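Local coordinates for UTP--glucose-1-phosphate uridylyltransferase YngB (Bacillus subtilis, PDB 7O2N), which catalyses the formation of UDP-glucose and diphosphate from UTP and glucose 1-phosphate, feeding glycolipid formation and wall teichoic acid glucosylation, at residues 51-56 with 95-100; 55-60 with 101-106; 135-140 with 247-252; 168-173 with 202-207. All coordinates share one frame; numbering follows the deposited sequence.

Contact 1 of 4, residues 51-56 with 95-100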
loop_
_atom_site.group_PDB
_atom_site.type_symbol
_atom_site.label_atom_id
_atom_site.label_comp_id
_atom_site.label_asym_id
_atom_site.label_seq_id
_atom_site.Cartn_x
_atom_site.Cartn_y
_atom_site.Cartn_z
ATOM N N GLU A 51 1.080 19.408 -19.120
ATOM C CA GLU A 51 2.205 20.053 -18.458
ATOM C C GLU A 51 1.809 20.537 -17.054
ATOM O O GLU A 51 2.677 20.682 -16.206
ATOM C CB GLU A 51 2.850 21.087 -19.386
ATOM C CG GLU A 51 1.861 21.723 -20.361
ATOM C CD GLU A 51 2.391 22.705 -21.399
ATOM O OE1 GLU A 51 3.563 22.555 -21.823
ATOM O OE2 GLU A 51 1.614 23.610 -21.808
ATOM N N ASP A 52 0.502 20.732 -16.793
ATOM C CA ASP A 52 0.054 21.346 -15.551
ATOM C C ASP A 52 -1.189 20.640 -15.008
ATOM O O ASP A 52 -2.220 20.575 -15.670
ATOM C CB ASP A 52 -0.227 22.841 -15.732
ATOM C CG ASP A 52 0.938 23.670 -16.267
ATOM O OD1 ASP A 52 2.026 23.684 -15.612
ATOM O OD2 ASP A 52 0.742 24.327 -17.325
ATOM N N ILE A 53 -1.078 20.154 -13.769
ATOM C CA ILE A 53 -2.123 19.401 -13.098
ATOM C C ILE A 53 -2.535 20.148 -11.825
ATOM O O ILE A 53 -1.697 20.636 -11.050
ATOM C CB ILE A 53 -1.601 17.990 -12.775
ATOM C CG1 ILE A 53 -1.240 17.212 -14.044
ATOM C CG2 ILE A 53 -2.583 17.232 -11.901
ATOM C CD1 ILE A 53 -0.515 15.895 -13.807
ATOM N N LEU A 54 -3.852 20.237 -11.621
ATOM C CA LEU A 54 -4.376 20.709 -10.354
ATOM C C LEU A 54 -5.017 19.529 -9.635
ATOM O O LEU A 54 -5.912 18.871 -10.160
ATOM C CB LEU A 54 -5.424 21.791 -10.611
ATOM C CG LEU A 54 -6.148 22.303 -9.364
ATOM C CD1 LEU A 54 -5.180 22.839 -8.309
ATOM C CD2 LEU A 54 -7.131 23.395 -9.734
ATOM N N ILE A 55 -4.535 19.253 -8.430
ATOM C CA ILE A 55 -5.150 18.235 -7.605
ATOM C C ILE A 55 -6.050 18.951 -6.612
ATOM O O ILE A 55 -5.607 19.862 -5.913
ATOM C CB ILE A 55 -4.076 17.399 -6.889
ATOM C CG1 ILE A 55 -3.137 16.726 -7.889
ATOM C CG2 ILE A 55 -4.725 16.410 -5.933
ATOM C CD1 ILE A 55 -2.014 15.987 -7.244
ATOM N N ILE A 56 -7.331 18.575 -6.613
ATOM C CA ILE A 56 -8.263 19.058 -5.612
ATOM C C ILE A 56 -8.106 18.068 -4.466
ATOM O O ILE A 56 -8.529 16.916 -4.557
ATOM C CB ILE A 56 -9.714 19.092 -6.137
ATOM C CG1 ILE A 56 -9.888 19.571 -7.590
ATOM C CG2 ILE A 56 -10.638 19.795 -5.162
ATOM C CD1 ILE A 56 -9.160 20.826 -8.006
ATOM N N ASP A 95 9.433 15.492 -11.558
ATOM C CA ASP A 95 9.582 16.244 -12.798
ATOM C C ASP A 95 8.473 15.940 -13.805
ATOM O O ASP A 95 8.401 16.551 -14.868
ATOM C CB ASP A 95 10.983 16.089 -13.390
ATOM C CG ASP A 95 11.922 17.215 -12.990
ATOM O OD1 ASP A 95 13.152 16.979 -13.005
ATOM O OD2 ASP A 95 11.414 18.325 -12.672
ATOM N N LEU A 96 7.571 15.024 -13.463
ATOM C CA LEU A 96 6.558 14.607 -14.416
ATOM C C LEU A 96 5.754 15.791 -14.944
ATOM O O LEU A 96 5.500 15.871 -16.130
ATOM C CB LEU A 96 5.652 13.585 -13.732
ATOM C CG LEU A 96 6.321 12.246 -13.463
ATOM C CD1 LEU A 96 5.858 11.681 -12.142
ATOM C CD2 LEU A 96 5.993 11.294 -14.589
ATOM N N ALA A 97 5.309 16.681 -14.065
ATOM C CA ALA A 97 4.426 17.767 -14.472
ATOM C C ALA A 97 4.507 18.842 -13.403
ATOM O O ALA A 97 5.166 18.635 -12.393
ATOM C CB ALA A 97 3.010 17.262 -14.601
ATOM N N ASN A 98 3.865 19.986 -13.631
ATOM C CA ASN A 98 3.831 21.012 -12.605
ATOM C C ASN A 98 2.565 20.785 -11.800
ATOM O O ASN A 98 1.469 20.977 -12.333
ATOM C CB ASN A 98 3.813 22.427 -13.191
ATOM C CG ASN A 98 5.007 22.752 -14.059
ATOM O OD1 ASN A 98 6.144 22.386 -13.740
ATOM N ND2 ASN A 98 4.747 23.457 -15.147
ATOM N N ILE A 99 2.741 20.378 -10.536
ATOM C CA ILE A 99 1.618 19.912 -9.747
ATOM C C ILE A 99 1.143 21.032 -8.829
ATOM O O ILE A 99 1.874 21.423 -7.922
ATOM C CB ILE A 99 2.014 18.664 -8.943
ATOM C CG1 ILE A 99 2.747 17.621 -9.782
ATOM C CG2 ILE A 99 0.792 18.060 -8.285
ATOM C CD1 ILE A 99 1.952 17.103 -10.949
ATOM N N HIS A 100 -0.088 21.501 -9.057
ATOM C CA HIS A 100 -0.724 22.508 -8.214
ATOM C C HIS A 100 -1.758 21.837 -7.305
ATOM O O HIS A 100 -2.285 20.797 -7.671
ATOM C CB HIS A 100 -1.387 23.568 -9.109
ATOM C CG HIS A 100 -0.461 24.181 -10.109
ATOM N ND1 HIS A 100 0.289 23.430 -10.987
ATOM C CD2 HIS A 100 -0.155 25.464 -10.375
ATOM C CE1 HIS A 100 1.025 24.221 -11.735
ATOM N NE2 HIS A 100 0.761 25.473 -11.387
#

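Contact 2 of 4, residues 55-60 with 101-106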
loop_
_atom_site.group_PDB
_atom_site.type_symbol
_atom_site.label_atom_id
_atom_site.label_comp_id
_atom_site.label_asym_id
_atom_site.label_seq_id
_atom_site.Cartn_x
_atom_site.Cartn_y
_atom_site.Cartn_z
ATOM N N ILE A 55 -4.535 19.253 -8.430
ATOM C CA ILE A 55 -5.150 18.235 -7.605
ATOM C C ILE A 55 -6.050 18.951 -6.612
ATOM O O ILE A 55 -5.607 19.862 -5.913
ATOM C CB ILE A 55 -4.076 17.399 -6.889
ATOM C CG1 ILE A 55 -3.137 16.726 -7.889
ATOM C CG2 ILE A 55 -4.725 16.410 -5.933
ATOM C CD1 ILE A 55 -2.014 15.987 -7.244
ATOM N N ILE A 56 -7.331 18.575 -6.613
ATOM C CA ILE A 56 -8.263 19.058 -5.612
ATOM C C ILE A 56 -8.106 18.068 -4.466
ATOM O O ILE A 56 -8.529 16.916 -4.557
ATOM C CB ILE A 56 -9.714 19.092 -6.137
ATOM C CG1 ILE A 56 -9.888 19.571 -7.590
ATOM C CG2 ILE A 56 -10.638 19.795 -5.162
ATOM C CD1 ILE A 56 -9.160 20.826 -8.006
ATOM N N THR A 57 -7.405 18.505 -3.421
ATOM C CA THR A 57 -7.077 17.621 -2.322
ATOM C C THR A 57 -7.935 18.008 -1.122
ATOM O O THR A 57 -8.602 19.034 -1.151
ATOM C CB THR A 57 -5.565 17.678 -2.053
ATOM O OG1 THR A 57 -5.248 16.795 -0.972
ATOM C CG2 THR A 57 -5.072 19.064 -1.700
ATOM N N GLY A 58 -7.873 17.201 -0.064
ATOM C CA GLY A 58 -8.536 17.473 1.204
ATOM C C GLY A 58 -7.561 17.450 2.385
ATOM O O GLY A 58 -6.361 17.667 2.205
ATOM N N ARG A 59 -8.092 17.175 3.588
ATOM C CA ARG A 59 -7.319 17.199 4.822
ATOM C C ARG A 59 -6.464 15.940 4.931
ATOM O O ARG A 59 -6.852 14.861 4.472
ATOM C CB ARG A 59 -8.260 17.329 6.020
ATOM C CG ARG A 59 -8.485 18.762 6.488
ATOM C CD ARG A 59 -9.785 19.025 7.248
ATOM N NE ARG A 59 -10.815 19.814 6.568
ATOM C CZ ARG A 59 -11.654 19.350 5.638
ATOM N NH1 ARG A 59 -11.594 18.084 5.256
ATOM N NH2 ARG A 59 -12.546 20.151 5.083
ATOM N N ASN A 60 -5.296 16.102 5.564
ATOM C CA ASN A 60 -4.325 15.040 5.814
ATOM C C ASN A 60 -4.022 14.265 4.539
ATOM O O ASN A 60 -3.937 13.042 4.588
ATOM C CB ASN A 60 -4.772 14.034 6.881
ATOM C CG ASN A 60 -5.615 14.664 7.970
ATOM O OD1 ASN A 60 -6.803 14.940 7.784
ATOM N ND2 ASN A 60 -5.006 14.891 9.119
ATOM N N TYR A 101 -2.049 22.439 -6.139
ATOM C CA TYR A 101 -3.053 21.935 -5.205
ATOM C C TYR A 101 -4.052 23.009 -4.789
ATOM O O TYR A 101 -3.726 24.183 -4.647
ATOM C CB TYR A 101 -2.414 21.425 -3.916
ATOM C CG TYR A 101 -1.375 20.390 -4.206
ATOM C CD1 TYR A 101 -1.734 19.084 -4.506
ATOM C CD2 TYR A 101 -0.041 20.739 -4.267
ATOM C CE1 TYR A 101 -0.773 18.137 -4.833
ATOM C CE2 TYR A 101 0.930 19.805 -4.593
ATOM C CZ TYR A 101 0.564 18.499 -4.888
ATOM O OH TYR A 101 1.516 17.565 -5.194
ATOM N N ILE A 102 -5.284 22.582 -4.562
ATOM C CA ILE A 102 -6.276 23.433 -3.938
ATOM C C ILE A 102 -7.027 22.559 -2.956
ATOM O O ILE A 102 -7.194 21.368 -3.198
ATOM C CB ILE A 102 -7.236 24.042 -4.980
ATOM C CG1 ILE A 102 -8.234 25.000 -4.334
ATOM C CG2 ILE A 102 -7.953 22.977 -5.793
ATOM C CD1 ILE A 102 -7.845 26.439 -4.436
ATOM N N ARG A 103 -7.464 23.153 -1.854
ATOM C CA ARG A 103 -8.275 22.364 -0.948
ATOM C C ARG A 103 -9.746 22.496 -1.310
ATOM O O ARG A 103 -10.241 23.608 -1.448
ATOM C CB ARG A 103 -8.008 22.783 0.489
ATOM C CG ARG A 103 -7.352 21.659 1.257
ATOM C CD ARG A 103 -5.916 21.913 1.633
ATOM N NE ARG A 103 -5.964 21.542 3.037
ATOM C CZ ARG A 103 -4.930 21.170 3.769
ATOM N NH1 ARG A 103 -3.718 21.096 3.234
ATOM N NH2 ARG A 103 -5.129 20.879 5.042
ATOM N N GLN A 104 -10.434 21.364 -1.477
ATOM C CA GLN A 104 -11.882 21.401 -1.571
ATOM C C GLN A 104 -12.401 21.751 -0.185
ATOM O O GLN A 104 -11.961 21.164 0.807
ATOM C CB GLN A 104 -12.399 20.040 -1.998
ATOM C CG GLN A 104 -13.725 20.146 -2.727
ATOM C CD GLN A 104 -14.306 18.779 -2.994
ATOM O OE1 GLN A 104 -14.042 17.813 -2.261
ATOM N NE2 GLN A 104 -15.120 18.715 -4.039
ATOM N N LYS A 105 -13.285 22.745 -0.095
ATOM C CA LYS A 105 -13.538 23.241 1.251
ATOM C C LYS A 105 -14.420 22.242 1.993
ATOM O O LYS A 105 -13.973 21.683 2.995
ATOM C CB LYS A 105 -13.946 24.718 1.275
ATOM C CG LYS A 105 -12.760 25.673 1.374
ATOM C CD LYS A 105 -13.141 27.123 1.231
ATOM C CE LYS A 105 -13.394 27.537 -0.205
ATOM N NZ LYS A 105 -13.794 28.965 -0.285
ATOM N N GLU A 106 -15.634 22.005 1.464
ATOM C CA GLU A 106 -16.528 20.975 1.972
ATOM C C GLU A 106 -16.743 19.920 0.886
ATOM O O GLU A 106 -16.597 20.223 -0.295
ATOM C CB GLU A 106 -17.827 21.536 2.561
ATOM C CG GLU A 106 -18.582 22.478 1.644
ATOM C CD GLU A 106 -17.871 23.791 1.367
ATOM O OE1 GLU A 106 -17.849 24.641 2.280
ATOM O OE2 GLU A 106 -17.312 23.945 0.251
#

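Contact 3 of 4, residues 135-140 with 247-252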
loop_
_atom_site.group_PDB
_atom_site.type_symbol
_atom_site.label_atom_id
_atom_site.label_comp_id
_atom_site.label_asym_id
_atom_site.label_seq_id
_atom_site.Cartn_x
_atom_site.Cartn_y
_atom_site.Cartn_z
ATOM N N MET A 135 -4.873 2.170 -17.218
ATOM C CA MET A 135 -4.906 1.761 -18.611
ATOM C C MET A 135 -3.476 1.500 -19.070
ATOM O O MET A 135 -2.595 2.344 -18.905
ATOM C CB MET A 135 -5.480 2.878 -19.476
ATOM C CG MET A 135 -6.964 3.070 -19.312
ATOM S SD MET A 135 -7.964 2.316 -20.606
ATOM C CE MET A 135 -6.911 0.923 -20.992
ATOM N N VAL A 136 -3.250 0.316 -19.644
ATOM C CA VAL A 136 -1.991 0.016 -20.299
ATOM C C VAL A 136 -2.248 0.032 -21.799
ATOM O O VAL A 136 -3.129 -0.689 -22.271
ATOM C CB VAL A 136 -1.446 -1.336 -19.806
ATOM C CG1 VAL A 136 -0.004 -1.559 -20.241
ATOM C CG2 VAL A 136 -1.557 -1.447 -18.287
ATOM N N SER A 137 -1.491 0.885 -22.512
ATOM C CA SER A 137 -1.829 1.322 -23.861
ATOM C C SER A 137 -0.573 1.646 -24.664
ATOM O O SER A 137 0.416 2.086 -24.097
ATOM C CB SER A 137 -2.732 2.520 -23.816
ATOM O OG SER A 137 -3.890 2.226 -23.071
ATOM N N GLU A 138 -0.642 1.467 -25.990
ATOM C CA GLU A 138 0.433 1.914 -26.865
ATOM C C GLU A 138 0.398 3.442 -26.922
ATOM O O GLU A 138 1.423 4.123 -26.908
ATOM C CB GLU A 138 0.306 1.272 -28.250
ATOM C CG GLU A 138 0.346 -0.242 -28.210
ATOM C CD GLU A 138 0.360 -0.887 -29.583
ATOM O OE1 GLU A 138 1.295 -1.659 -29.859
ATOM O OE2 GLU A 138 -0.569 -0.621 -30.370
ATOM N N THR A 139 -0.823 3.967 -26.983
ATOM C CA THR A 139 -1.115 5.380 -26.908
ATOM C C THR A 139 -1.799 5.663 -25.565
ATOM O O THR A 139 -2.900 5.167 -25.300
ATOM C CB THR A 139 -2.029 5.692 -28.092
ATOM O OG1 THR A 139 -1.192 5.741 -29.241
ATOM C CG2 THR A 139 -2.821 6.971 -27.964
ATOM N N PRO A 140 -1.204 6.504 -24.685
ATOM C CA PRO A 140 -1.790 6.781 -23.375
ATOM C C PRO A 140 -3.247 7.205 -23.514
ATOM O O PRO A 140 -3.599 7.994 -24.397
ATOM C CB PRO A 140 -0.943 7.945 -22.844
ATOM C CG PRO A 140 0.381 7.800 -23.550
ATOM C CD PRO A 140 0.026 7.275 -24.924
ATOM N N LEU A 247 -13.650 5.350 -28.118
ATOM C CA LEU A 247 -13.413 4.010 -27.611
ATOM C C LEU A 247 -11.913 3.896 -27.369
ATOM O O LEU A 247 -11.109 4.297 -28.207
ATOM C CB LEU A 247 -13.900 2.973 -28.623
ATOM C CG LEU A 247 -14.036 1.541 -28.097
ATOM C CD1 LEU A 247 -15.394 1.272 -27.438
ATOM C CD2 LEU A 247 -13.767 0.551 -29.218
ATOM N N LEU A 248 -11.552 3.404 -26.185
ATOM C CA LEU A 248 -10.174 3.444 -25.744
ATOM C C LEU A 248 -9.480 2.131 -26.088
ATOM O O LEU A 248 -9.991 1.044 -25.806
ATOM C CB LEU A 248 -10.168 3.691 -24.235
ATOM C CG LEU A 248 -10.653 5.071 -23.798
ATOM C CD1 LEU A 248 -11.072 5.065 -22.340
ATOM C CD2 LEU A 248 -9.575 6.107 -24.028
ATOM N N GLU A 249 -8.252 2.259 -26.583
ATOM C CA GLU A 249 -7.493 1.149 -27.114
ATOM C C GLU A 249 -7.060 0.160 -26.029
ATOM O O GLU A 249 -7.210 -1.046 -26.233
ATOM C CB GLU A 249 -6.380 1.648 -28.037
ATOM C CG GLU A 249 -5.138 0.776 -28.037
ATOM C CD GLU A 249 -3.884 1.412 -27.459
ATOM O OE1 GLU A 249 -3.552 2.543 -27.861
ATOM O OE2 GLU A 249 -3.231 0.761 -26.631
ATOM N N GLY A 250 -6.544 0.633 -24.891
ATOM C CA GLY A 250 -5.720 -0.240 -24.050
ATOM C C GLY A 250 -6.454 -1.225 -23.126
ATOM O O GLY A 250 -7.680 -1.375 -23.158
ATOM N N ASN A 251 -5.669 -1.866 -22.251
ATOM C CA ASN A 251 -6.162 -2.822 -21.270
ATOM C C ASN A 251 -6.396 -2.144 -19.935
ATOM O O ASN A 251 -5.501 -1.470 -19.426
ATOM C CB ASN A 251 -5.173 -3.952 -21.010
ATOM C CG ASN A 251 -5.325 -5.048 -22.036
ATOM O OD1 ASN A 251 -6.447 -5.500 -22.295
ATOM N ND2 ASN A 251 -4.218 -5.433 -22.655
ATOM N N ARG A 252 -7.585 -2.377 -19.363
ATOM C CA ARG A 252 -8.078 -1.556 -18.268
ATOM C C ARG A 252 -8.211 -2.334 -16.951
ATOM O O ARG A 252 -8.937 -3.321 -16.862
ATOM C CB ARG A 252 -9.414 -0.942 -18.674
ATOM C CG ARG A 252 -10.194 -0.424 -17.483
ATOM C CD ARG A 252 -11.408 0.368 -17.871
ATOM N NE ARG A 252 -12.026 0.660 -16.586
ATOM C CZ ARG A 252 -12.998 -0.072 -16.053
ATOM N NH1 ARG A 252 -13.475 -1.106 -16.741
ATOM N NH2 ARG A 252 -13.491 0.261 -14.866
#

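Contact 4 of 4, residues 168-173 with 202-207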
loop_
_atom_site.group_PDB
_atom_site.type_symbol
_atom_site.label_atom_id
_atom_site.label_comp_id
_atom_site.label_asym_id
_atom_site.label_seq_id
_atom_site.Cartn_x
_atom_site.Cartn_y
_atom_site.Cartn_z
ATOM N N SER A 168 -24.852 -0.329 -14.000
ATOM C CA SER A 168 -25.293 0.509 -12.896
ATOM C C SER A 168 -24.099 0.983 -12.070
ATOM O O SER A 168 -24.270 1.645 -11.058
ATOM C CB SER A 168 -26.299 -0.209 -12.044
ATOM O OG SER A 168 -27.591 -0.152 -12.631
ATOM N N LYS A 169 -22.891 0.635 -12.505
ATOM C CA LYS A 169 -21.671 1.007 -11.814
ATOM C C LYS A 169 -21.081 2.237 -12.494
ATOM O O LYS A 169 -20.125 2.818 -11.998
ATOM C CB LYS A 169 -20.669 -0.152 -11.879
ATOM C CG LYS A 169 -19.709 -0.281 -10.701
ATOM C CD LYS A 169 -18.481 -1.151 -10.986
ATOM C CE LYS A 169 -18.767 -2.484 -11.658
ATOM N NZ LYS A 169 -19.804 -3.264 -10.941
ATOM N N TYR A 170 -21.645 2.628 -13.638
ATOM C CA TYR A 170 -20.965 3.549 -14.539
ATOM C C TYR A 170 -21.914 4.640 -15.043
ATOM O O TYR A 170 -23.098 4.659 -14.713
ATOM C CB TYR A 170 -20.436 2.772 -15.747
ATOM C CG TYR A 170 -19.294 1.823 -15.492
ATOM C CD1 TYR A 170 -18.039 2.304 -15.158
ATOM C CD2 TYR A 170 -19.435 0.452 -15.665
ATOM C CE1 TYR A 170 -16.961 1.450 -14.972
ATOM C CE2 TYR A 170 -18.373 -0.421 -15.476
ATOM C CZ TYR A 170 -17.128 0.085 -15.132
ATOM O OH TYR A 170 -16.065 -0.743 -14.949
ATOM N N GLY A 171 -21.351 5.565 -15.832
ATOM C CA GLY A 171 -22.124 6.430 -16.707
ATOM C C GLY A 171 -22.144 5.876 -18.132
ATOM O O GLY A 171 -21.103 5.459 -18.667
ATOM N N ILE A 172 -23.349 5.898 -18.727
ATOM C CA ILE A 172 -23.620 5.212 -19.979
ATOM C C ILE A 172 -24.013 6.220 -21.051
ATOM O O ILE A 172 -24.948 7.005 -20.852
ATOM C CB ILE A 172 -24.709 4.146 -19.769
ATOM C CG1 ILE A 172 -24.343 3.176 -18.640
ATOM C CG2 ILE A 172 -25.035 3.432 -21.075
ATOM C CD1 ILE A 172 -23.025 2.445 -18.824
ATOM N N ILE A 173 -23.235 6.179 -22.149
ATOM C CA ILE A 173 -23.387 6.874 -23.419
ATOM C C ILE A 173 -24.766 6.566 -24.001
ATOM O O ILE A 173 -25.438 5.626 -23.563
ATOM C CB ILE A 173 -22.326 6.278 -24.361
ATOM C CG1 ILE A 173 -21.561 7.306 -25.186
ATOM C CG2 ILE A 173 -22.963 5.212 -25.236
ATOM C CD1 ILE A 173 -20.528 6.656 -26.092
ATOM N N ALA A 202 -19.657 2.461 -21.275
ATOM C CA ALA A 202 -19.466 3.195 -20.028
ATOM C C ALA A 202 -18.260 4.139 -20.101
ATOM O O ALA A 202 -17.259 3.849 -20.782
ATOM C CB ALA A 202 -19.334 2.216 -18.887
ATOM N N VAL A 203 -18.380 5.283 -19.401
ATOM C CA VAL A 203 -17.332 6.299 -19.390
ATOM C C VAL A 203 -16.317 5.924 -18.317
ATOM O O VAL A 203 -16.702 5.599 -17.190
ATOM C CB VAL A 203 -17.867 7.735 -19.190
ATOM C CG1 VAL A 203 -19.148 7.971 -19.987
ATOM C CG2 VAL A 203 -18.094 8.061 -17.715
ATOM N N MET A 204 -15.030 6.017 -18.679
ATOM C CA MET A 204 -13.972 5.476 -17.838
ATOM C C MET A 204 -13.126 6.592 -17.219
ATOM O O MET A 204 -11.917 6.672 -17.487
ATOM C CB MET A 204 -13.096 4.488 -18.622
ATOM C CG MET A 204 -13.899 3.409 -19.356
ATOM S SD MET A 204 -14.513 2.029 -18.334
ATOM C CE MET A 204 -15.016 2.890 -16.846
ATOM N N GLY A 205 -13.795 7.431 -16.395
ATOM C CA GLY A 205 -13.253 8.613 -15.734
ATOM C C GLY A 205 -12.133 9.315 -16.507
ATOM O O GLY A 205 -11.085 9.647 -15.962
ATOM N N ARG A 206 -12.353 9.523 -17.806
ATOM C CA ARG A 206 -11.505 10.383 -18.615
ATOM C C ARG A 206 -12.417 11.359 -19.347
ATOM O O ARG A 206 -13.473 10.961 -19.827
ATOM C CB ARG A 206 -10.620 9.540 -19.526
ATOM C CG ARG A 206 -9.617 8.721 -18.739
ATOM C CD ARG A 206 -8.652 7.959 -19.626
ATOM N NE ARG A 206 -7.799 7.082 -18.831
ATOM C CZ ARG A 206 -8.224 6.035 -18.111
ATOM N NH1 ARG A 206 -9.515 5.722 -18.036
ATOM N NH2 ARG A 206 -7.335 5.322 -17.441
ATOM N N TYR A 207 -12.058 12.650 -19.313
ATOM C CA TYR A 207 -12.813 13.690 -20.001
ATOM C C TYR A 207 -11.843 14.737 -20.539
ATOM O O TYR A 207 -10.815 14.983 -19.924
ATOM C CB TYR A 207 -13.796 14.394 -19.069
ATOM C CG TYR A 207 -14.708 13.517 -18.259
ATOM C CD1 TYR A 207 -14.238 12.723 -17.217
ATOM C CD2 TYR A 207 -16.083 13.563 -18.455
ATOM C CE1 TYR A 207 -15.097 11.953 -16.437
ATOM C CE2 TYR A 207 -16.963 12.824 -17.670
ATOM C CZ TYR A 207 -16.467 12.004 -16.665
ATOM O OH TYR A 207 -17.330 11.275 -15.898
#

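Contact 1 of 4, residues 51-56 with 95-100
The carboxylate of Asp52 and the amide of Asn98 lie side by side and nearly coplanar, their planes 27° apart. ND2 of Asn98 donates to OD1 of Asp52 at 2.8 Å, with the acceptor close to the amide plane. With CG anti to the carbonyl carbon in both residues (chi1 -56° in Asp52), the two groups point the same way and meet level. Beside them, the His100 ring has Asn98 O at its edge, in plane, as a weak partner of ND1; Ile53 O and Asp52 OD1 come to the ring obliquely, and the Phe120 ring also meets it. These groups sit on neighbouring parallel strands, 52-57 and 98-103, of the Rossmann-like sheet of a GT-A nucleotidyltransferase, joined by a largely helical beta-alpha-beta crossover. The backbone of Ile53 is held at both its N and its O: N donates to Asn98 O at 3.0 Å, and O accepts His100 N at 2.7 Å. Ile55 N continues the pattern to His100 O at 2.8 Å. On the other face Ile99 spreads over two isoleucines, its CD1 4.0 Å from Ile53 CD1 and its CG2 3.6 Å from Ile55 CD1. Val42 and Ala45 of helix 37-47 cover Ile53 there.

Contact 2 of 4, residues 55-60 with 101-106
Ile55 and Tyr101 run side by side off one face of the parallel pair 52-57 and 98-103, where these strands of the Rossmann-like GT-A sheet approach their C-terminal ends. CG of Tyr101 is anti to the carbonyl carbon (chi1 -55°), which carries the ring alongside Ile55: CE1 lies 3.5 Å from Ile55 CD1, and CD1 of the ring 3.7 Å from Ile55 CB. The methyl group approaches the ring obliquely. Thr57 crosses the same tyrosine at a slant, with CG2 near Tyr101 CB, while Ile64 and Glu65 of helix 62-67 pack over this face. With an alanine in place of Tyr101, Ile55 CD1 would probably lose its aromatic neighbour and a gap would open under helix 62-67. On the other face Ile56 and Ile102 point the same way, and Ile56 CG2 reaches across to Gln104 CB at 3.6 Å. The extended Gln104 chain ends in weak bonds from NE2 to His112 and Gly109. Between the faces, Thr57 is held from both sides, its N on Ile102 O at 2.9 Å and its O taking Gln104 N at 3.0 Å. Past the strands, Gly58 O lies over one face of the Arg103 guanidinium. The bent Arg59 chain reaches Glu73 of the second subunit, a salt bridge through NH1; NH2 of Arg59 lies 3.0 Å from Lys105 O, at the guanidinium edge.

Contact 3 of 4, residues 135-140 with 247-252
Met135 crosses Arg252 at a slant, opposite it in a non-hydrogen-bonded antiparallel pair; bends at chi2 and chi3 fold its chain back so that SD lies 4.1 Å from Arg252 CB. The next residue, Val136, forms the hydrogen-bonded pair with Asn251: Val136 N donates to Asn251 O at 2.9 Å, and Asn251 N returns a bond to Val136 O at 2.8 Å. Their side chains leave on the face away from Met135. At Ser137 the strand ends and OG packs 3.2 Å from Gly250 CA; a CB on this glycine would probably clash with Ser137 OG and Val136 O. The chain then bends round the carboxylate of Glu249. Glu138 N donates to Glu249 OE2 at 2.8 Å and Thr139 N to Glu249 OE1 at 3.2 Å, each oxygen using its syn lone pair, so the group straddles two successive amides and is fixed in rotation. The Glu138 carboxylate stands nearly square to it, the planes 77° apart. Strands 133-136 and 251-254 form a small two-stranded antiparallel sheet beside the main one. Helix 141-152 starts just beyond Pro140, and its Gln144 bridges the segments through Thr139 O and Glu249 N. Ala141 of the helix touches Met135, Leu145 touches Leu248, and Gln160 of strand 156-161 contacts Met135 and Arg252.

Contact 4 of 4, residues 168-173 with 202-207
Tyr170 lies against Ala202 and Met204 where strand 171-175 crosses strand 201-204 in the mixed sheet of the GT-A fold. The strands meet at 118° and are bridged at Ile172 and Ala202: Val203 N donates to Gly171 O at 2.8 Å, and a further backbone bond joins Ile173 to Ile201. The methyl of Ala202 touches CB and CG of Tyr170, CB to CB at 3.4 Å, and also takes CD1 of Ile172 at 3.7 Å. Met204, its chain bent at chi2 and chi3, crosses the tyrosine obliquely and forms a Met-aromatic contact, SD standing 4.9 Å from the centroid of the Tyr170 ring and 37° off its normal. CG1 of Val203 packs 3.4 Å from Gly171 O. Lys169 CB lies over one face of the Tyr170 ring, toward its rim, while OH bonds to Arg252 NH2. Replacing Tyr170 by a leucine is likely to leave that arginine nitrogen without its hydroxyl partner and the Met204 sulfur without a ring. Farther out, Val157 and Val159 of strand 156-161 support Val203, and Pro192 and Pro198 pack on Ile172. Backbone bonds between Ala202 and Gln160 and between Met204 and Gly158 tie 202-204 to strand 156-161. After the corner at Gly205, Arg206 is fixed by two salt bridges, NE to Glu44 OE2 and NH2 to Asp133 OD1.

In the fold
Contacts 1 and 2 are successive halves of one strand pair, sharing Ile55 and Ile56; Leu54 CD1 of contact 1 packs 3.7 Å from Ile102 CG2 of contact 2. Contacts 3 and 4 also touch, their centres about 15 Å apart: a probable hydrogen bond of 2.8 Å between Arg252 NH2 and Tyr170 OH links them. Contact 4 lies in the same large sheet as contacts 1 and 2 but about 24 Å from each, centre to centre, and contact 3 lies about 29 Å from contact 2. Strand 6-11, next to 52-57, leads into the glycine-rich loop that in related nucleotidyltransferases binds the nucleotide, so contacts 1 and 2 probably belong to the framework beside that site.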